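Local coordinates for protein amorpha-4,11-diene synthase (Artemisia annua, PDB 4GAX) that probably converts farnesyl diphosphate into cyclic sesquiterpenes, being an engineered member of the plant terpene synthase family, at residues A[254-265]-A[299-310]. Residues are numbered along the deposited sequence; the frame is centred on the assembly and turned at random.
Sequences LHREELSQLSKW and SRARIFLAKVIA
Glu258 meets Arg302 in a side-on salt bridge: NE of Arg302 points almost straight at Glu258 OE1 over 2.9 Å, and Arg302 NH2 reaches the syn lone pair of Glu258 OE2 at 2.7 Å. Carboxylate and guanidinium are 30° from coplanar. Ser299 OG donates to the same OE2 from above the carboxylate plane, while Tyr286 hydrogen-bonds OE1, so the buried acid is gripped from several directions. His255, tied through NE2 to the carbonyl of Phe294, turns the CD2–NE2 edge of its ring to one face of the guanidinium, whose NH1 also reaches the carbonyls of Arg293 and Glu295. With an alanine here the buried Arg302 would probably lose its carboxylate mate, and Ser299 OG this acceptor. One turn on, the packing is tight and apolar: Leu262 wedges between Ile303, Ala306 and Lys307, its CD1 3.5 Å from Ala306 CB and its CD2 3.6 Å from Lys307 CG. Beyond it, Trp265 holds CG opposite its backbone N (chi1 176°), bringing the indole under the extended Lys307 in broad contact. Lys307 CG sits 3.7 Å from the centroid of the six-membered ring of Trp265 (CH-pi), and Lys307 NZ 4.4 Å from that of its five-membered ring (cation-pi). Toward solvent the contact thins to exposed Gln261, whose NE2 brushes Ile303 CD1. Segments 254-265 and 299-310, of helices 238-269 and 299-322, cross at -36° with axes 10.3 Å apart, the close side-by-side packing of the all-helical class I terpene synthase fold.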
# COMPACT_ATOMS: atom_id res chain seq x y z
N LEU A 254 7.77 -4.33 -17.30
CA LEU A 254 8.74 -4.67 -16.26
C LEU A 254 8.07 -5.51 -15.18
O LEU A 254 8.61 -6.53 -14.74
CB LEU A 254 9.35 -3.40 -15.65
CG LEU A 254 10.23 -3.65 -14.42
CD1 LEU A 254 11.51 -4.43 -14.78
CD2 LEU A 254 10.57 -2.35 -13.73
N HIS A 255 6.87 -5.10 -14.76
CA HIS A 255 6.11 -5.86 -13.77
C HIS A 255 5.86 -7.26 -14.27
O HIS A 255 5.95 -8.22 -13.51
CB HIS A 255 4.78 -5.18 -13.45
CG HIS A 255 4.92 -3.84 -12.80
ND1 HIS A 255 3.96 -2.86 -12.88
CD2 HIS A 255 5.92 -3.32 -12.05
CE1 HIS A 255 4.36 -1.79 -12.21
NE2 HIS A 255 5.54 -2.05 -11.69
N ARG A 256 5.54 -7.38 -15.56
CA ARG A 256 5.29 -8.68 -16.14
C ARG A 256 6.56 -9.54 -16.15
O ARG A 256 6.48 -10.76 -15.97
CB ARG A 256 4.70 -8.55 -17.54
CG ARG A 256 3.23 -8.17 -17.53
CD ARG A 256 2.35 -9.32 -17.05
NE ARG A 256 2.35 -10.43 -18.01
CZ ARG A 256 1.42 -10.62 -18.95
NH1 ARG A 256 0.41 -9.78 -19.07
NH2 ARG A 256 1.52 -11.66 -19.77
N GLU A 257 7.71 -8.91 -16.37
CA GLU A 257 9.00 -9.63 -16.30
C GLU A 257 9.26 -10.17 -14.89
O GLU A 257 9.71 -11.31 -14.73
CB GLU A 257 10.17 -8.73 -16.73
CG GLU A 257 10.11 -8.26 -18.19
CD GLU A 257 11.33 -7.41 -18.59
OE1 GLU A 257 11.89 -6.71 -17.72
OE2 GLU A 257 11.74 -7.46 -19.78
N GLU A 258 9.01 -9.34 -13.88
CA GLU A 258 9.17 -9.73 -12.48
C GLU A 258 8.26 -10.90 -12.11
O GLU A 258 8.69 -11.85 -11.45
CB GLU A 258 8.87 -8.53 -11.57
CG GLU A 258 9.78 -7.34 -11.82
CD GLU A 258 9.31 -6.06 -11.13
OE1 GLU A 258 8.21 -6.07 -10.52
OE2 GLU A 258 10.05 -5.04 -11.19
N LEU A 259 7.00 -10.83 -12.53
CA LEU A 259 6.04 -11.87 -12.23
C LEU A 259 6.39 -13.15 -12.98
O LEU A 259 6.13 -14.26 -12.49
CB LEU A 259 4.63 -11.41 -12.58
CG LEU A 259 3.50 -12.41 -12.31
CD1 LEU A 259 3.55 -12.95 -10.88
CD2 LEU A 259 2.15 -11.75 -12.57
N SER A 260 6.94 -13.01 -14.18
CA SER A 260 7.46 -14.17 -14.91
C SER A 260 8.60 -14.87 -14.15
O SER A 260 8.64 -16.11 -14.06
CB SER A 260 7.95 -13.74 -16.30
OG SER A 260 8.61 -14.81 -16.95
N GLN A 261 9.53 -14.08 -13.63
CA GLN A 261 10.64 -14.63 -12.84
C GLN A 261 10.11 -15.28 -11.56
O GLN A 261 10.53 -16.36 -11.19
CB GLN A 261 11.64 -13.52 -12.51
CG GLN A 261 12.30 -12.93 -13.75
CD GLN A 261 13.06 -11.64 -13.47
OE1 GLN A 261 13.05 -10.71 -14.28
NE2 GLN A 261 13.72 -11.58 -12.32
N LEU A 262 9.16 -14.63 -10.91
CA LEU A 262 8.55 -15.19 -9.71
C LEU A 262 7.76 -16.45 -9.99
O LEU A 262 7.75 -17.38 -9.17
CB LEU A 262 7.67 -14.15 -9.02
CG LEU A 262 8.50 -13.16 -8.23
CD1 LEU A 262 7.66 -11.90 -7.96
CD2 LEU A 262 8.97 -13.79 -6.90
N SER A 263 7.11 -16.48 -11.15
CA SER A 263 6.31 -17.63 -11.55
C SER A 263 7.20 -18.84 -11.76
O SER A 263 6.82 -19.95 -11.39
CB SER A 263 5.48 -17.33 -12.80
OG SER A 263 4.57 -16.28 -12.54
N LYS A 264 8.37 -18.63 -12.35
CA LYS A 264 9.31 -19.74 -12.60
C LYS A 264 9.86 -20.30 -11.30
O LYS A 264 9.90 -21.51 -11.10
CB LYS A 264 10.46 -19.31 -13.51
CG LYS A 264 10.15 -19.47 -14.99
CD LYS A 264 10.97 -18.51 -15.84
CE LYS A 264 10.26 -18.21 -17.15
NZ LYS A 264 11.06 -17.33 -18.03
N TRP A 265 10.31 -19.39 -10.44
CA TRP A 265 10.76 -19.72 -9.09
C TRP A 265 9.72 -20.54 -8.33
O TRP A 265 10.04 -21.58 -7.74
CB TRP A 265 11.03 -18.42 -8.33
CG TRP A 265 11.42 -18.55 -6.88
CD1 TRP A 265 12.67 -18.81 -6.38
CD2 TRP A 265 10.56 -18.36 -5.73
NE1 TRP A 265 12.64 -18.82 -5.00
CE2 TRP A 265 11.36 -18.54 -4.58
CE3 TRP A 265 9.20 -18.06 -5.58
CZ2 TRP A 265 10.84 -18.42 -3.29
CZ3 TRP A 265 8.68 -17.94 -4.30
CH2 TRP A 265 9.50 -18.11 -3.17
N SER A 299 12.49 -2.81 -8.34
CA SER A 299 12.31 -4.15 -8.90
C SER A 299 12.87 -5.29 -8.04
O SER A 299 12.17 -6.28 -7.77
CB SER A 299 12.93 -4.23 -10.30
OG SER A 299 12.55 -5.44 -10.91
N ARG A 300 14.13 -5.18 -7.62
CA ARG A 300 14.73 -6.23 -6.79
C ARG A 300 13.99 -6.38 -5.47
O ARG A 300 13.76 -7.50 -4.99
CB ARG A 300 16.21 -5.97 -6.52
CG ARG A 300 17.10 -6.11 -7.74
CD ARG A 300 18.56 -6.37 -7.35
NE ARG A 300 18.77 -7.76 -6.90
CZ ARG A 300 18.96 -8.79 -7.73
NH1 ARG A 300 18.96 -8.60 -9.05
NH2 ARG A 300 19.14 -10.01 -7.24
N ALA A 301 13.62 -5.24 -4.89
CA ALA A 301 12.89 -5.25 -3.62
C ALA A 301 11.53 -5.92 -3.75
O ALA A 301 11.15 -6.69 -2.87
CB ALA A 301 12.73 -3.83 -3.06
N ARG A 302 10.81 -5.65 -4.84
CA ARG A 302 9.52 -6.30 -5.06
C ARG A 302 9.63 -7.81 -5.19
O ARG A 302 8.80 -8.58 -4.65
CB ARG A 302 8.84 -5.76 -6.35
CG ARG A 302 8.14 -4.43 -6.18
CD ARG A 302 7.25 -4.17 -7.40
NE ARG A 302 8.04 -3.95 -8.61
CZ ARG A 302 8.67 -2.81 -8.89
NH1 ARG A 302 8.61 -1.79 -8.03
NH2 ARG A 302 9.36 -2.70 -10.02
N ILE A 303 10.63 -8.26 -5.94
CA ILE A 303 10.78 -9.70 -6.18
C ILE A 303 11.09 -10.41 -4.87
O ILE A 303 10.50 -11.45 -4.56
CB ILE A 303 11.86 -9.99 -7.24
CG1 ILE A 303 11.33 -9.58 -8.62
CG2 ILE A 303 12.25 -11.47 -7.23
CD1 ILE A 303 12.39 -9.58 -9.72
N PHE A 304 11.98 -9.84 -4.06
CA PHE A 304 12.34 -10.46 -2.79
C PHE A 304 11.14 -10.47 -1.84
O PHE A 304 10.88 -11.45 -1.15
CB PHE A 304 13.51 -9.72 -2.12
CG PHE A 304 13.96 -10.36 -0.85
CD1 PHE A 304 14.44 -11.66 -0.86
CD2 PHE A 304 13.85 -9.69 0.36
CE1 PHE A 304 14.84 -12.29 0.33
CE2 PHE A 304 14.24 -10.31 1.56
CZ PHE A 304 14.75 -11.61 1.54
N LEU A 305 10.41 -9.35 -1.79
CA LEU A 305 9.27 -9.22 -0.91
C LEU A 305 8.20 -10.23 -1.29
O LEU A 305 7.60 -10.87 -0.42
CB LEU A 305 8.72 -7.79 -0.95
CG LEU A 305 7.43 -7.48 -0.17
CD1 LEU A 305 7.59 -7.74 1.32
CD2 LEU A 305 7.04 -5.99 -0.40
N ALA A 306 8.00 -10.42 -2.58
CA ALA A 306 7.02 -11.40 -3.04
C ALA A 306 7.41 -12.80 -2.56
O ALA A 306 6.55 -13.56 -2.11
CB ALA A 306 6.92 -11.36 -4.57
N LYS A 307 8.70 -13.14 -2.66
CA LYS A 307 9.16 -14.44 -2.17
C LYS A 307 8.92 -14.60 -0.67
O LYS A 307 8.47 -15.65 -0.22
CB LYS A 307 10.65 -14.63 -2.47
CG LYS A 307 10.93 -14.69 -3.98
CD LYS A 307 12.44 -14.75 -4.26
CE LYS A 307 12.72 -14.92 -5.76
NZ LYS A 307 14.20 -15.01 -6.03
N VAL A 308 9.22 -13.55 0.10
CA VAL A 308 9.02 -13.61 1.54
C VAL A 308 7.53 -13.77 1.86
O VAL A 308 7.17 -14.54 2.75
CB VAL A 308 9.62 -12.38 2.25
CG1 VAL A 308 9.24 -12.36 3.71
CG2 VAL A 308 11.15 -12.38 2.11
N ILE A 309 6.68 -13.06 1.13
CA ILE A 309 5.23 -13.22 1.33
C ILE A 309 4.77 -14.65 0.99
O ILE A 309 3.92 -15.23 1.70
CB ILE A 309 4.43 -12.15 0.56
CG1 ILE A 309 4.74 -10.77 1.14
CG2 ILE A 309 2.92 -12.43 0.62
CD1 ILE A 309 4.24 -9.58 0.29
N ALA A 310 5.35 -15.24 -0.05
CA ALA A 310 5.04 -16.64 -0.37
C ALA A 310 5.50 -17.55 0.77
O ALA A 310 4.82 -18.52 1.09
CB ALA A 310 5.69 -17.05 -1.68